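Local coordinates for protein lactose Operon Repressor (Escherichia coli, PDB 1JYE) that probably represses transcription of the lactose operon by binding operator DNA as a member of the LacI family, releasing it when inducer sugars bind its core domain, at residues Ala183-Leu189 with Ala214-Trp220; Ala241-Asp247 with Ile268-Asp274. The protein carries 1 engineered substitution. All blocks are in the same frame, centred on the assembly; numbering follows the deposited sequence.

How the interactions relate
Both contacts belong to one parallel four-stranded sheet of the periplasmic-binding-protein-like core, their centres about 10 Å apart. Interaction 1 pairs strand 214-217 with strand 182-186; interaction 2 pairs strand 241-244 with strand 269-271. Strands 182-186 and 241-244 are neighbours, and Leu185 probably joins them by two backbone hydrogen bonds, from its N to Leu243 O and from its O to Ala245 N, each 2.9 Å. Beyond the strands' C-terminal ends the loops converge: Trp220 CZ3 packs 3.6 Å from Ala245 O. A glycerol, probably from crystallisation, lies about 4 Å from the Trp220 side chain at the nearest atoms and is gripped by Asn246 and Asp274, consistent with the sugar-binding cleft of this family.

Interaction 1. Residues Ala183-Leu189 with Ala214-Trp220; sequences ALLAGPL and AEREGDW
Pro188 lays its ring across the indole of Trp220 just beyond the paired strands, the two side chains crossing at about a right angle. Its CD sits 3.4 Å from the centroid of the five-membered ring, almost on the ring normal, and Gly187 CA lies 4.0 Å from the centroid of the six-membered ring, over the same face. These are CH-pi contacts, and Gly187, lacking a side chain, lets its CA lie close over the ring. The strands themselves run parallel, laced by four nearly straight backbone bonds, from Leu184 N to Ala214 O through to Gly218 N to Ala186 O. Glu217 can be followed outward from CB. CB leaves on the face of Ala186; CG, anti to the backbone N (chi1 -179°), carries the extended chain toward the loop, passing 3.4 Å from Gly187 O; CD lies against Leu189 CG at 3.7 Å; OE1 flanks CG and CD1 of Leu189; and OE2 accepts Leu189 N at 2.9 Å, met from above the carboxylate plane. This bond ties the turning loop back to the strand. Strand 182-186, helix 192-207 and strand 214-217 form a beta-alpha-beta unit, with that helix against Leu184 and Leu189 and helix 222-234 against Ala183, Leu185 and Arg216.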
ATOM      1  N   ALA A 183     -23.456  11.104   8.175  1.00 15.29           N
ATOM      2  CA  ALA A 183     -23.321  10.989   6.732  1.00 15.01           C
ATOM      3  C   ALA A 183     -22.510   9.736   6.429  1.00 13.97           C
ATOM      4  O   ALA A 183     -21.676   9.320   7.237  1.00 14.07           O
ATOM      5  CB  ALA A 183     -22.624  12.221   6.156  1.00 16.12           C
ATOM      6  N   LEU A 184     -22.767   9.137   5.272  1.00 14.03           N
ATOM      7  CA  LEU A 184     -22.071   7.928   4.855  1.00 14.48           C
ATOM      8  C   LEU A 184     -21.249   8.167   3.600  1.00 15.13           C
ATOM      9  O   LEU A 184     -21.702   8.830   2.670  1.00 14.95           O
ATOM     10  CB  LEU A 184     -23.074   6.808   4.557  1.00 14.64           C
ATOM     11  CG  LEU A 184     -24.127   6.476   5.617  1.00 14.71           C
ATOM     12  CD1 LEU A 184     -25.029   5.355   5.093  1.00 15.31           C
ATOM     13  CD2 LEU A 184     -23.453   6.067   6.913  1.00 15.69           C
ATOM     14  N   LEU A 185     -20.031   7.633   3.579  1.00 14.25           N
ATOM     15  CA  LEU A 185     -19.178   7.744   2.400  1.00 14.17           C
ATOM     16  C   LEU A 185     -18.800   6.312   2.061  1.00 13.81           C
ATOM     17  O   LEU A 185     -17.900   5.729   2.670  1.00 14.82           O
ATOM     18  CB  LEU A 185     -17.924   8.577   2.684  1.00 16.38           C
ATOM     19  CG  LEU A 185     -16.914   8.629   1.528  1.00 18.05           C
ATOM     20  CD1 LEU A 185     -17.613   9.013   0.227  1.00 20.89           C
ATOM     21  CD2 LEU A 185     -15.820   9.633   1.862  1.00 21.55           C
ATOM     22  N   ALA A 186     -19.512   5.750   1.091  1.00 13.30           N
ATOM     23  CA  ALA A 186     -19.312   4.370   0.673  1.00 12.22           C
ATOM     24  C   ALA A 186     -18.168   4.178  -0.305  1.00 13.55           C
ATOM     25  O   ALA A 186     -17.700   5.128  -0.932  1.00 14.13           O
ATOM     26  CB  ALA A 186     -20.606   3.832   0.056  1.00 14.65           C
ATOM     27  N   GLY A 187     -17.723   2.931  -0.417  1.00 14.58           N
ATOM     28  CA  GLY A 187     -16.675   2.597  -1.362  1.00 14.27           C
ATOM     29  C   GLY A 187     -17.363   2.449  -2.709  1.00 15.51           C
ATOM     30  O   GLY A 187     -18.583   2.600  -2.787  1.00 14.05           O
ATOM     31  N   PRO A 188     -16.624   2.152  -3.785  1.00 14.77           N
ATOM     32  CA  PRO A 188     -17.244   2.002  -5.105  1.00 14.65           C
ATOM     33  C   PRO A 188     -18.241   0.846  -5.098  1.00 14.34           C
ATOM     34  O   PRO A 188     -17.884  -0.292  -4.804  1.00 15.07           O
ATOM     35  CB  PRO A 188     -16.044   1.767  -6.020  1.00 15.72           C
ATOM     36  CG  PRO A 188     -15.062   1.070  -5.118  1.00 14.38           C
ATOM     37  CD  PRO A 188     -15.183   1.848  -3.832  1.00 15.33           C
ATOM     38  N   LEU A 189     -19.495   1.137  -5.426  1.00 15.57           N
ATOM     39  CA  LEU A 189     -20.514   0.097  -5.389  1.00 14.86           C
ATOM     40  C   LEU A 189     -20.356  -1.034  -6.396  1.00 16.62           C
ATOM     41  O   LEU A 189     -21.143  -1.974  -6.398  1.00 16.64           O
ATOM     42  CB  LEU A 189     -21.911   0.724  -5.482  1.00 16.70           C
ATOM     43  CG  LEU A 189     -22.208   1.685  -4.323  1.00 17.15           C
ATOM     44  CD1 LEU A 189     -23.665   2.122  -4.396  1.00 17.81           C
ATOM     45  CD2 LEU A 189     -21.925   1.005  -2.979  1.00 15.94           C
ATOM     46  N   ALA A 214     -27.022  12.262   4.565  1.00 18.36           N
ATOM     47  CA  ALA A 214     -26.412  12.214   3.248  1.00 17.30           C
ATOM     48  C   ALA A 214     -25.578  10.958   3.090  1.00 15.99           C
ATOM     49  O   ALA A 214     -25.036  10.436   4.062  1.00 15.76           O
ATOM     50  CB  ALA A 214     -25.533  13.446   3.024  1.00 19.24           C
ATOM     51  N   GLU A 215     -25.513  10.457   1.864  1.00 16.67           N
ATOM     52  CA  GLU A 215     -24.695   9.295   1.563  1.00 17.40           C
ATOM     53  C   GLU A 215     -24.110   9.501   0.180  1.00 17.95           C
ATOM     54  O   GLU A 215     -24.808   9.890  -0.762  1.00 18.31           O
ATOM     55  CB  GLU A 215     -25.490   7.978   1.646  1.00 19.38           C
ATOM     56  CG  GLU A 215     -26.642   7.796   0.669  1.00 20.46           C
ATOM     57  CD  GLU A 215     -27.245   6.398   0.765  1.00 23.44           C
ATOM     58  OE1 GLU A 215     -28.482   6.284   0.897  1.00 22.39           O
ATOM     59  OE2 GLU A 215     -26.481   5.407   0.711  1.00 21.32           O
ATOM     60  N   ARG A 216     -22.807   9.271   0.078  1.00 15.76           N
ATOM     61  CA  ARG A 216     -22.092   9.440  -1.173  1.00 14.93           C
ATOM     62  C   ARG A 216     -21.249   8.211  -1.459  1.00 14.98           C
ATOM     63  O   ARG A 216     -21.205   7.275  -0.655  1.00 14.68           O
ATOM     64  CB  ARG A 216     -21.219  10.698  -1.106  1.00 15.53           C
ATOM     65  CG  ARG A 216     -22.017  11.988  -1.291  1.00 18.93           C
ATOM     66  CD  ARG A 216     -21.219  13.213  -0.871  1.00 20.73           C
ATOM     67  NE  ARG A 216     -21.883  14.455  -1.263  1.00 23.96           N
ATOM     68  CZ  ARG A 216     -21.825  14.981  -2.483  1.00 26.46           C
ATOM     69  NH1 ARG A 216     -21.129  14.378  -3.438  1.00 25.79           N
ATOM     70  NH2 ARG A 216     -22.461  16.117  -2.749  1.00 25.86           N
ATOM     71  N   GLU A 217     -20.580   8.223  -2.607  1.00 15.46           N
ATOM     72  CA  GLU A 217     -19.768   7.095  -3.040  1.00 16.25           C
ATOM     73  C   GLU A 217     -18.401   7.548  -3.541  1.00 15.81           C
ATOM     74  O   GLU A 217     -18.306   8.479  -4.341  1.00 16.23           O
ATOM     75  CB  GLU A 217     -20.505   6.356  -4.160  1.00 17.49           C
ATOM     76  CG  GLU A 217     -19.803   5.128  -4.702  1.00 20.38           C
ATOM     77  CD  GLU A 217     -20.513   4.554  -5.915  1.00 21.95           C
ATOM     78  OE1 GLU A 217     -21.685   4.930  -6.159  1.00 24.64           O
ATOM     79  OE2 GLU A 217     -19.910   3.724  -6.621  1.00 20.21           O
ATOM     80  N   GLY A 218     -17.354   6.879  -3.068  1.00 16.81           N
ATOM     81  CA  GLY A 218     -15.997   7.207  -3.481  1.00 16.59           C
ATOM     82  C   GLY A 218     -15.379   6.051  -4.247  1.00 16.73           C
ATOM     83  O   GLY A 218     -16.104   5.202  -4.764  1.00 16.03           O
ATOM     84  N   ASP A 219     -14.050   5.996  -4.325  1.00 14.69           N
ATOM     85  CA  ASP A 219     -13.399   4.912  -5.060  1.00 16.07           C
ATOM     86  C   ASP A 219     -12.236   4.249  -4.316  1.00 15.79           C
ATOM     87  O   ASP A 219     -11.366   3.640  -4.947  1.00 16.48           O
ATOM     88  CB  ASP A 219     -12.906   5.413  -6.429  1.00 17.87           C
ATOM     89  CG  ASP A 219     -11.798   6.453  -6.316  1.00 20.73           C
ATOM     90  OD1 ASP A 219     -11.244   6.628  -5.214  1.00 19.74           O
ATOM     91  OD2 ASP A 219     -11.473   7.091  -7.342  1.00 22.00           O
ATOM     92  N   TRP A 220     -12.247   4.364  -2.987  1.00 13.91           N
ATOM     93  CA  TRP A 220     -11.225   3.806  -2.090  1.00 14.33           C
ATOM     94  C   TRP A 220     -10.029   4.746  -1.908  1.00 14.11           C
ATOM     95  O   TRP A 220      -9.228   4.555  -0.990  1.00 16.18           O
ATOM     96  CB  TRP A 220     -10.693   2.453  -2.594  1.00 14.38           C
ATOM     97  CG  TRP A 220     -11.675   1.297  -2.648  1.00 14.13           C
ATOM     98  CD1 TRP A 220     -11.814   0.403  -3.675  1.00 15.49           C
ATOM     99  CD2 TRP A 220     -12.568   0.849  -1.610  1.00 14.47           C
ATOM    100  NE1 TRP A 220     -12.725  -0.570  -3.342  1.00 15.96           N
ATOM    101  CE2 TRP A 220     -13.204  -0.322  -2.084  1.00 14.67           C
ATOM    102  CE3 TRP A 220     -12.888   1.321  -0.329  1.00 15.31           C
ATOM    103  CZ2 TRP A 220     -14.145  -1.031  -1.321  1.00 15.03           C
ATOM    104  CZ3 TRP A 220     -13.826   0.612   0.432  1.00 13.62           C
ATOM    105  CH2 TRP A 220     -14.441  -0.550  -0.072  1.00 12.46           C
TER

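Interaction 2. Residues Ala241-Asp247 with Ile268-Asp274; sequences AMLVAND and ISVVGYD. With GOL (glycerol), chain B.
The carboxylate of Asp247, at the start of helix 247-259, reaches back to the chain that leaves the neighbouring strand: OD1 lies 2.8 Å from Tyr273 N in a bent, weak hydrogen bond (118° at the hydrogen). A second weak, bent bond returns from Asp247 N to Tyr273 O, while OD1 also takes Thr288 OG1 and OD2 takes Thr276 N. With an alanine at Asp247 the Thr288 hydroxyl and Thr276 N would probably lose their acceptor, and the chain round Tyr273 would be less firmly tied to the helix start. Behind this junction the strands are parallel, and Val244 N to Val271 O, at 2.9 Å, is one of three backbone hydrogen bonds of the pair. Leu243 CD2 lies beside Val271 CB on one face of the sheet, and Val244 CG2 meets Val270 CG1, both at 4.0 Å. Water 1 lies between Gly272 O (2.7 Å) and Val244 O, bridging the two chains where they separate. Asn246 caps the helix through OD1 to Met249 N; its ND2 donates to glycerol O1 (3.2 Å). Asp274 takes two glycerol hydroxyls, O2 on OD1 and O1 on OD2, each at 2.6 Å. Paired acceptors beside an amide donor suit a polyol, consistent with a pocket for sugar hydroxyls.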
ATOM      1  N   ALA A 241     -21.048  13.573  12.348  1.00 17.17           N
ATOM      2  CA  ALA A 241     -20.211  12.383  12.226  1.00 17.07           C
ATOM      3  C   ALA A 241     -20.321  11.748  10.846  1.00 15.91           C
ATOM      4  O   ALA A 241     -21.345  11.860  10.170  1.00 14.98           O
ATOM      5  CB  ALA A 241     -20.585  11.363  13.300  1.00 17.56           C
ATOM      6  N   MET A 242     -19.250  11.075  10.437  1.00 14.94           N
ATOM      7  CA  MET A 242     -19.206  10.407   9.145  1.00 15.16           C
ATOM      8  C   MET A 242     -18.682   8.984   9.276  1.00 14.80           C
ATOM      9  O   MET A 242     -17.716   8.736   9.997  1.00 15.64           O
ATOM     10  CB  MET A 242     -18.281  11.160   8.178  1.00 15.67           C
ATOM     11  CG  MET A 242     -18.725  12.558   7.785  1.00 17.92           C
ATOM     12  SD  MET A 242     -17.516  13.315   6.665  1.00 18.83           S
ATOM     13  CE  MET A 242     -17.865  12.464   5.140  1.00 18.92           C
ATOM     14  N   LEU A 243     -19.337   8.050   8.592  1.00 12.63           N
ATOM     15  CA  LEU A 243     -18.887   6.664   8.550  1.00 12.76           C
ATOM     16  C   LEU A 243     -18.261   6.575   7.160  1.00 13.10           C
ATOM     17  O   LEU A 243     -18.938   6.806   6.158  1.00 12.93           O
ATOM     18  CB  LEU A 243     -20.076   5.701   8.671  1.00 13.08           C
ATOM     19  CG  LEU A 243     -20.605   5.543  10.096  1.00 14.55           C
ATOM     20  CD1 LEU A 243     -22.012   4.947  10.069  1.00 15.13           C
ATOM     21  CD2 LEU A 243     -19.654   4.667  10.899  1.00 14.95           C
ATOM     22  N   VAL A 244     -16.967   6.270   7.097  1.00 12.51           N
ATOM     23  CA  VAL A 244     -16.261   6.196   5.817  1.00 13.74           C
ATOM     24  C   VAL A 244     -15.813   4.764   5.517  1.00 12.43           C
ATOM     25  O   VAL A 244     -15.348   4.051   6.407  1.00 12.68           O
ATOM     26  CB  VAL A 244     -15.055   7.164   5.824  1.00 13.34           C
ATOM     27  CG1 VAL A 244     -14.401   7.200   4.455  1.00 14.64           C
ATOM     28  CG2 VAL A 244     -15.530   8.559   6.224  1.00 17.01           C
ATOM     29  N   ALA A 245     -15.946   4.362   4.252  1.00 13.04           N
ATOM     30  CA  ALA A 245     -15.660   2.998   3.816  1.00 12.38           C
ATOM     31  C   ALA A 245     -14.247   2.449   3.990  1.00 12.29           C
ATOM     32  O   ALA A 245     -14.061   1.235   3.997  1.00 12.99           O
ATOM     33  CB  ALA A 245     -16.128   2.810   2.371  1.00 15.40           C
ATOM     34  N   ASN A 246     -13.250   3.319   4.084  1.00 12.69           N
ATOM     35  CA  ASN A 246     -11.899   2.836   4.348  1.00 12.16           C
ATOM     36  C   ASN A 246     -11.059   3.967   4.903  1.00 12.14           C
ATOM     37  O   ASN A 246     -11.472   5.124   4.877  1.00 12.71           O
ATOM     38  CB  ASN A 246     -11.272   2.143   3.112  1.00 12.76           C
ATOM     39  CG  ASN A 246     -10.714   3.108   2.078  1.00 11.82           C
ATOM     40  OD1 ASN A 246     -11.037   4.288   2.058  1.00 16.14           O
ATOM     41  ND2 ASN A 246      -9.876   2.577   1.183  1.00 14.67           N
ATOM     42  N   ASP A 247      -9.897   3.633   5.448  1.00 11.82           N
ATOM     43  CA  ASP A 247      -9.057   4.647   6.059  1.00 13.30           C
ATOM     44  C   ASP A 247      -8.528   5.704   5.102  1.00 11.54           C
ATOM     45  O   ASP A 247      -8.423   6.871   5.470  1.00 12.93           O
ATOM     46  CB  ASP A 247      -7.901   3.981   6.811  1.00 13.18           C
ATOM     47  CG  ASP A 247      -8.374   3.183   8.014  1.00 15.60           C
ATOM     48  OD1 ASP A 247      -9.531   3.385   8.452  1.00 15.04           O
ATOM     49  OD2 ASP A 247      -7.590   2.362   8.533  1.00 16.73           O
ATOM     50  N   ILE A 268     -16.684  17.441  13.556  1.00 20.11           N
ATOM     51  CA  ILE A 268     -17.192  16.325  12.770  1.00 18.18           C
ATOM     52  C   ILE A 268     -16.370  15.079  13.063  1.00 19.25           C
ATOM     53  O   ILE A 268     -15.176  15.026  12.758  1.00 18.31           O
ATOM     54  CB  ILE A 268     -17.132  16.609  11.255  1.00 17.56           C
ATOM     55  CG1 ILE A 268     -17.990  17.832  10.917  1.00 16.74           C
ATOM     56  CG2 ILE A 268     -17.630  15.386  10.481  1.00 17.44           C
ATOM     57  CD1 ILE A 268     -18.052  18.151   9.439  1.00 18.99           C
ATOM     58  N   SER A 269     -17.008  14.087  13.674  1.00 16.34           N
ATOM     59  CA  SER A 269     -16.333  12.836  13.999  1.00 16.48           C
ATOM     60  C   SER A 269     -16.218  11.983  12.747  1.00 16.45           C
ATOM     61  O   SER A 269     -17.054  12.062  11.844  1.00 15.43           O
ATOM     62  CB  SER A 269     -17.099  12.070  15.080  1.00 17.60           C
ATOM     63  OG  SER A 269     -16.980  12.707  16.340  1.00 18.52           O
ATOM     64  N   VAL A 270     -15.179  11.158  12.698  1.00 15.16           N
ATOM     65  CA  VAL A 270     -14.953  10.308  11.542  1.00 15.26           C
ATOM     66  C   VAL A 270     -14.540   8.907  11.950  1.00 15.82           C
ATOM     67  O   VAL A 270     -13.702   8.729  12.837  1.00 16.11           O
ATOM     68  CB  VAL A 270     -13.834  10.898  10.633  1.00 15.82           C
ATOM     69  CG1 VAL A 270     -13.583   9.985   9.447  1.00 14.63           C
ATOM     70  CG2 VAL A 270     -14.225  12.290  10.160  1.00 16.77           C
ATOM     71  N   VAL A 271     -15.149   7.910  11.311  1.00 13.50           N
ATOM     72  CA  VAL A 271     -14.803   6.520  11.566  1.00 13.44           C
ATOM     73  C   VAL A 271     -14.364   5.933  10.229  1.00 14.83           C
ATOM     74  O   VAL A 271     -15.075   6.047   9.230  1.00 14.96           O
ATOM     75  CB  VAL A 271     -16.007   5.707  12.096  1.00 14.57           C
ATOM     76  CG1 VAL A 271     -15.592   4.267  12.335  1.00 13.65           C
ATOM     77  CG2 VAL A 271     -16.522   6.325  13.382  1.00 15.86           C
ATOM     78  N   GLY A 272     -13.177   5.335  10.206  1.00 14.33           N
ATOM     79  CA  GLY A 272     -12.683   4.738   8.980  1.00 14.21           C
ATOM     80  C   GLY A 272     -12.941   3.245   8.948  1.00 14.49           C
ATOM     81  O   GLY A 272     -13.815   2.741   9.658  1.00 14.08           O
ATOM     82  N   TYR A 273     -12.184   2.526   8.123  1.00 12.42           N
ATOM     83  CA  TYR A 273     -12.350   1.081   8.019  1.00 13.26           C
ATOM     84  C   TYR A 273     -11.075   0.466   7.444  1.00 15.19           C
ATOM     85  O   TYR A 273     -10.607   0.900   6.392  1.00 15.52           O
ATOM     86  CB  TYR A 273     -13.550   0.764   7.109  1.00 14.06           C
ATOM     87  CG  TYR A 273     -14.322  -0.495   7.462  1.00 14.94           C
ATOM     88  CD1 TYR A 273     -13.767  -1.764   7.277  1.00 14.25           C
ATOM     89  CD2 TYR A 273     -15.623  -0.415   7.967  1.00 16.29           C
ATOM     90  CE1 TYR A 273     -14.494  -2.921   7.581  1.00 15.38           C
ATOM     91  CE2 TYR A 273     -16.351  -1.561   8.272  1.00 15.69           C
ATOM     92  CZ  TYR A 273     -15.787  -2.808   8.077  1.00 15.56           C
ATOM     93  OH  TYR A 273     -16.528  -3.938   8.363  1.00 17.50           O
ATOM     94  N   ASP A 274     -10.536  -0.524   8.163  1.00 13.79           N
ATOM     95  CA  ASP A 274      -9.328  -1.286   7.815  1.00 16.25           C
ATOM     96  C   ASP A 274      -8.287  -1.336   8.933  1.00 15.18           C
ATOM     97  O   ASP A 274      -7.776  -2.403   9.269  1.00 14.37           O
ATOM     98  CB  ASP A 274      -8.608  -0.727   6.577  1.00 16.53           C
ATOM     99  CG  ASP A 274      -9.304  -1.072   5.273  1.00 18.70           C
ATOM    100  OD1 ASP A 274     -10.203  -1.940   5.266  1.00 19.90           O
ATOM    101  OD2 ASP A 274      -8.931  -0.474   4.244  1.00 19.97           O
TER
HETATM  102  C1  GOL B 350     -10.603  -1.403   1.147  1.00 21.60           C
HETATM  103  O1  GOL B 350      -9.611  -0.548   1.699  1.00 19.12           O
HETATM  104  C2  GOL B 350     -11.089  -2.388   2.210  1.00 23.55           C
HETATM  105  O2  GOL B 350     -11.748  -1.686   3.252  1.00 22.10           O
HETATM  106  C3  GOL B 350     -12.041  -3.412   1.601  1.00 26.84           C
HETATM  107  O3  GOL B 350     -12.511  -4.286   2.617  1.00 27.81           O
HETATM  108  O   HOH W   1     -16.503   2.985   9.188  1.00 16.30           O